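Local coordinates for protein prolyl-ACP dehydrogenase (Oscillatoria sp., PDB 4IRN) that oxidises proline carried on an acyl carrier protein, using FAD, in the biosynthesis of the cyanotoxin anatoxin-a, at residues A340-E344 with N345-A349; E277-R280 with G281-A285. All coordinates share one frame; numbering follows the deposited sequence.

Interaction 1. Residues A340-E344 with N345-A349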
# COMPACT_ATOMS: atom_id res chain seq x y z
N ALA A 340 -11.68 3.73 -25.16
CA ALA A 340 -12.77 4.33 -25.94
C ALA A 340 -12.24 4.90 -27.25
O ALA A 340 -12.82 4.64 -28.30
CB ALA A 340 -13.48 5.41 -25.13
N TRP A 341 -11.10 5.61 -27.20
CA TRP A 341 -10.45 6.20 -28.38
C TRP A 341 -9.95 5.11 -29.32
O TRP A 341 -10.27 5.13 -30.51
CB TRP A 341 -9.30 7.14 -27.96
CG TRP A 341 -8.67 7.87 -29.10
CD1 TRP A 341 -9.08 9.05 -29.64
CD2 TRP A 341 -7.53 7.45 -29.88
NE1 TRP A 341 -8.27 9.41 -30.69
CE2 TRP A 341 -7.31 8.44 -30.86
CE3 TRP A 341 -6.68 6.33 -29.84
CZ2 TRP A 341 -6.27 8.36 -31.79
CZ3 TRP A 341 -5.64 6.25 -30.76
CH2 TRP A 341 -5.45 7.26 -31.72
N MET A 342 -9.17 4.15 -28.79
CA MET A 342 -8.60 3.03 -29.53
C MET A 342 -9.64 2.19 -30.27
O MET A 342 -9.45 1.89 -31.45
CB MET A 342 -7.77 2.14 -28.61
CG MET A 342 -6.45 2.75 -28.21
SD MET A 342 -5.44 1.54 -27.36
CE MET A 342 -4.73 0.69 -28.76
N LYS A 343 -10.74 1.81 -29.56
CA LYS A 343 -11.84 1.04 -30.14
C LYS A 343 -12.62 1.82 -31.20
O LYS A 343 -13.10 1.22 -32.16
CB LYS A 343 -12.76 0.46 -29.05
CG LYS A 343 -12.33 -0.92 -28.54
CD LYS A 343 -12.18 -1.97 -29.66
CE LYS A 343 -12.38 -3.37 -29.16
NZ LYS A 343 -12.39 -4.35 -30.28
N GLU A 344 -12.69 3.16 -31.04
CA GLU A 344 -13.33 4.06 -32.01
C GLU A 344 -12.49 4.07 -33.28
O GLU A 344 -13.05 3.98 -34.38
CB GLU A 344 -13.51 5.47 -31.40
CG GLU A 344 -14.13 6.53 -32.31
CD GLU A 344 -15.50 6.30 -32.91
OE1 GLU A 344 -16.29 5.49 -32.36
OE2 GLU A 344 -15.82 6.97 -33.92
N ASN A 345 -11.15 4.10 -33.13
CA ASN A 345 -10.18 4.10 -34.23
C ASN A 345 -9.84 2.66 -34.71
O ASN A 345 -8.77 2.42 -35.28
CB ASN A 345 -8.94 4.92 -33.86
CG ASN A 345 -9.21 6.41 -33.77
OD1 ASN A 345 -8.99 7.17 -34.71
ND2 ASN A 345 -9.70 6.87 -32.63
N LYS A 346 -10.78 1.71 -34.46
CA LYS A 346 -10.76 0.29 -34.86
C LYS A 346 -9.45 -0.46 -34.58
O LYS A 346 -9.02 -1.28 -35.39
CB LYS A 346 -11.24 0.13 -36.32
CG LYS A 346 -12.54 0.87 -36.68
CD LYS A 346 -13.79 0.01 -36.52
CE LYS A 346 -15.04 0.73 -36.95
NZ LYS A 346 -16.17 -0.21 -37.11
N GLN A 347 -8.83 -0.18 -33.42
CA GLN A 347 -7.58 -0.82 -32.98
C GLN A 347 -7.83 -1.94 -31.98
O GLN A 347 -8.84 -1.91 -31.26
CB GLN A 347 -6.62 0.21 -32.38
CG GLN A 347 -6.04 1.19 -33.39
CD GLN A 347 -5.06 2.13 -32.74
OE1 GLN A 347 -5.44 3.03 -31.99
NE2 GLN A 347 -3.78 1.94 -33.02
N MET A 348 -6.90 -2.93 -31.93
CA MET A 348 -6.96 -4.05 -30.99
C MET A 348 -6.47 -3.51 -29.64
O MET A 348 -5.29 -3.14 -29.51
CB MET A 348 -6.08 -5.21 -31.48
CG MET A 348 -6.38 -6.55 -30.80
SD MET A 348 -5.79 -6.77 -29.09
CE MET A 348 -4.05 -6.90 -29.36
N ALA A 349 -7.41 -3.45 -28.64
CA ALA A 349 -7.08 -2.88 -27.34
C ALA A 349 -7.30 -3.82 -26.14
O ALA A 349 -7.80 -3.37 -25.10
CB ALA A 349 -7.82 -1.56 -27.15

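Interaction 2. Residues E277-R280 with G281-A285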
# COMPACT_ATOMS: atom_id res chain seq x y z
N GLU A 277 -12.43 -7.57 -24.92
CA GLU A 277 -11.94 -6.22 -25.22
C GLU A 277 -13.04 -5.19 -24.85
O GLU A 277 -12.78 -4.27 -24.08
CB GLU A 277 -11.61 -6.10 -26.71
CG GLU A 277 -10.14 -6.03 -27.02
CD GLU A 277 -9.87 -6.16 -28.50
OE1 GLU A 277 -9.69 -7.30 -28.97
OE2 GLU A 277 -9.85 -5.11 -29.18
N TRP A 278 -14.28 -5.40 -25.35
CA TRP A 278 -15.42 -4.52 -25.10
C TRP A 278 -15.88 -4.59 -23.66
O TRP A 278 -16.21 -3.55 -23.08
CB TRP A 278 -16.58 -4.82 -26.06
CG TRP A 278 -16.27 -4.51 -27.50
CD1 TRP A 278 -15.91 -5.40 -28.46
CD2 TRP A 278 -16.23 -3.21 -28.11
NE1 TRP A 278 -15.65 -4.74 -29.64
CE2 TRP A 278 -15.85 -3.39 -29.45
CE3 TRP A 278 -16.47 -1.91 -27.65
CZ2 TRP A 278 -15.71 -2.33 -30.34
CZ3 TRP A 278 -16.36 -0.85 -28.54
CH2 TRP A 278 -15.98 -1.07 -29.87
N GLU A 279 -15.90 -5.81 -23.08
CA GLU A 279 -16.35 -6.03 -21.71
C GLU A 279 -15.43 -5.34 -20.70
O GLU A 279 -15.88 -4.41 -20.03
CB GLU A 279 -16.47 -7.52 -21.41
CG GLU A 279 -17.44 -7.85 -20.29
CD GLU A 279 -17.51 -9.33 -19.95
OE1 GLU A 279 -17.53 -10.17 -20.88
OE2 GLU A 279 -17.58 -9.65 -18.74
N ARG A 280 -14.16 -5.74 -20.64
CA ARG A 280 -13.15 -5.20 -19.72
C ARG A 280 -13.02 -3.69 -19.77
O ARG A 280 -12.96 -3.04 -18.73
CB ARG A 280 -11.78 -5.87 -19.92
CG ARG A 280 -11.73 -7.30 -19.42
CD ARG A 280 -10.49 -8.01 -19.90
NE ARG A 280 -10.50 -9.41 -19.48
CZ ARG A 280 -9.50 -10.26 -19.67
NH1 ARG A 280 -8.38 -9.86 -20.26
NH2 ARG A 280 -9.59 -11.51 -19.24
N GLY A 281 -13.03 -3.13 -20.98
CA GLY A 281 -12.87 -1.70 -21.19
C GLY A 281 -14.10 -0.85 -20.93
O GLY A 281 -13.94 0.34 -20.64
N PHE A 282 -15.32 -1.41 -21.08
CA PHE A 282 -16.55 -0.61 -20.96
C PHE A 282 -17.58 -0.98 -19.90
O PHE A 282 -18.48 -0.17 -19.64
CB PHE A 282 -17.17 -0.38 -22.35
CG PHE A 282 -16.16 0.20 -23.31
CD1 PHE A 282 -15.75 1.53 -23.21
CD2 PHE A 282 -15.56 -0.59 -24.28
CE1 PHE A 282 -14.78 2.04 -24.05
CE2 PHE A 282 -14.60 -0.07 -25.13
CZ PHE A 282 -14.21 1.24 -25.01
N ILE A 283 -17.46 -2.16 -19.26
CA ILE A 283 -18.38 -2.58 -18.19
C ILE A 283 -18.28 -1.65 -16.96
O ILE A 283 -19.26 -1.49 -16.23
CB ILE A 283 -18.24 -4.09 -17.84
CG1 ILE A 283 -19.53 -4.66 -17.22
CG2 ILE A 283 -17.00 -4.40 -16.98
CD1 ILE A 283 -19.90 -6.05 -17.73
N LEU A 284 -17.10 -1.03 -16.75
CA LEU A 284 -16.80 -0.16 -15.62
C LEU A 284 -16.82 1.33 -15.95
O LEU A 284 -16.40 2.15 -15.13
CB LEU A 284 -15.47 -0.58 -14.95
CG LEU A 284 -15.43 -1.95 -14.24
CD1 LEU A 284 -14.06 -2.19 -13.63
CD2 LEU A 284 -16.50 -2.06 -13.18
N ALA A 285 -17.34 1.70 -17.14
CA ALA A 285 -17.46 3.08 -17.59
C ALA A 285 -18.38 3.85 -16.64
O ALA A 285 -18.05 4.97 -16.24
CB ALA A 285 -18.00 3.14 -19.01

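Interaction 1. Residues A340-E344 with N345-A349
Trp341 carries its indole anti to the backbone N (chi1 -175°), while Asn345, four residues on, sends CG anti to its carbonyl carbon (chi1 -69°); together these torsions bring the amide over the indole. Asn345 ND2 sits 3.3 Å above the ring plane of Trp341, over the ring centre, with amide and ring planes 32° apart. The same ND2 gives a nearly straight hydrogen bond of 2.8 Å to Trp341 O, reaching it from above the carbonyl plane. Asn345 N bonds to that oxygen within the plane at 2.9 Å, so two donors share this oxygen; the ND2 bond is the one that keeps the amide over the indole. Gln347 OE1 lies 3.5 Å from Trp341 CZ3, its amide turned steeply to the ring. The helix ends at Glu344 and is closed by a Schellman motif in which Lys346, with positive phi, is the C' residue: Gln347 N reaches back to Met342 O at 2.9 Å, and a weak bond of 3.3 Å runs from Lys346 N to Lys343 O. After the turn, Met342 SD meets Ala349 CB at 3.9 Å. Trp341 also packs on Leu102 of helix 101-114 and on Ala39 of the second subunit, and Lys343 NZ forms a salt bridge with Glu277 of helix 268-282. The turn thus links helix 316-344 to helix 350-375 against helices 101-114 and 268-282.

Interaction 2. Residues E277-R280 with G281-A285
Phe282 lies one helical turn beyond Trp278, and the two aromatic side chains make the tighter half of this contact. Phe282 CE2 is 3.6 Å from Trp278 CE3 and a little farther from CZ3, so a corner of the phenyl meets the six-membered part of the indole. The ring planes are 35° apart and the centroids 5.7 Å apart, so the rings meet obliquely. With CG anti to its carbonyl carbon (chi1 -53°), Phe282 also turns the edge of its ring to Trp278 O, which lies 3.3 Å from CD2. The other half is looser: the side chains of Glu279 and Ile283 lie side by side, pointing the same way, and touch through Glu279 CG and Ile283 CD1 at 4.0 Å. The bonds in this half come from the backbone. Glu279 O accepts from Ile283 N at 2.9 Å, nearly along the C=O axis, and from Phe282 N at 3.2 Å, which comes from well above the carbonyl plane. The first of these is a helical i to i+4 bond and the second an i to i+3 bond, alongside a type I turn from Phe282 to Ala285. Neither half faces solvent, since every touching residue is buried. Helix 118-138 meets Trp278 through Met133 and Ile283 through Phe122, while Glu279 OE2 is hydrogen-bonded to Ser400 OG, and Arg280 NE to Ser400 O. The Glu279 side chain comes within about 5 Å of that of His160, an FAD-binding residue, and about 6 Å of a bound FAD. This is a buried helical stretch leading into a turn within the helical C-terminal part of the acyl-CoA dehydrogenase fold, bordering the flavin site.

From the N terminus the chain first passes through interaction 2, where helix 268-282 leads through a turn into helix 285-304. After that helix and the small hairpin of strands 306-307 and 310-311 it runs along helix 316-344 to interaction 1, which closes the turn into helix 350-375. Each contact is local, and the two lie in series, neither nested nor crossing. The centres of interactions 1 and 2 are about 12 Å apart. Phe282 CZ packs on Ala340 CA at 3.5 Å, and Glu277 OE2 probably accepts a hydrogen bond from Ala349 N, so the buried C-terminal part of helix 268-282 touches both the last turns of helix 316-344 and the start of helix 350-375.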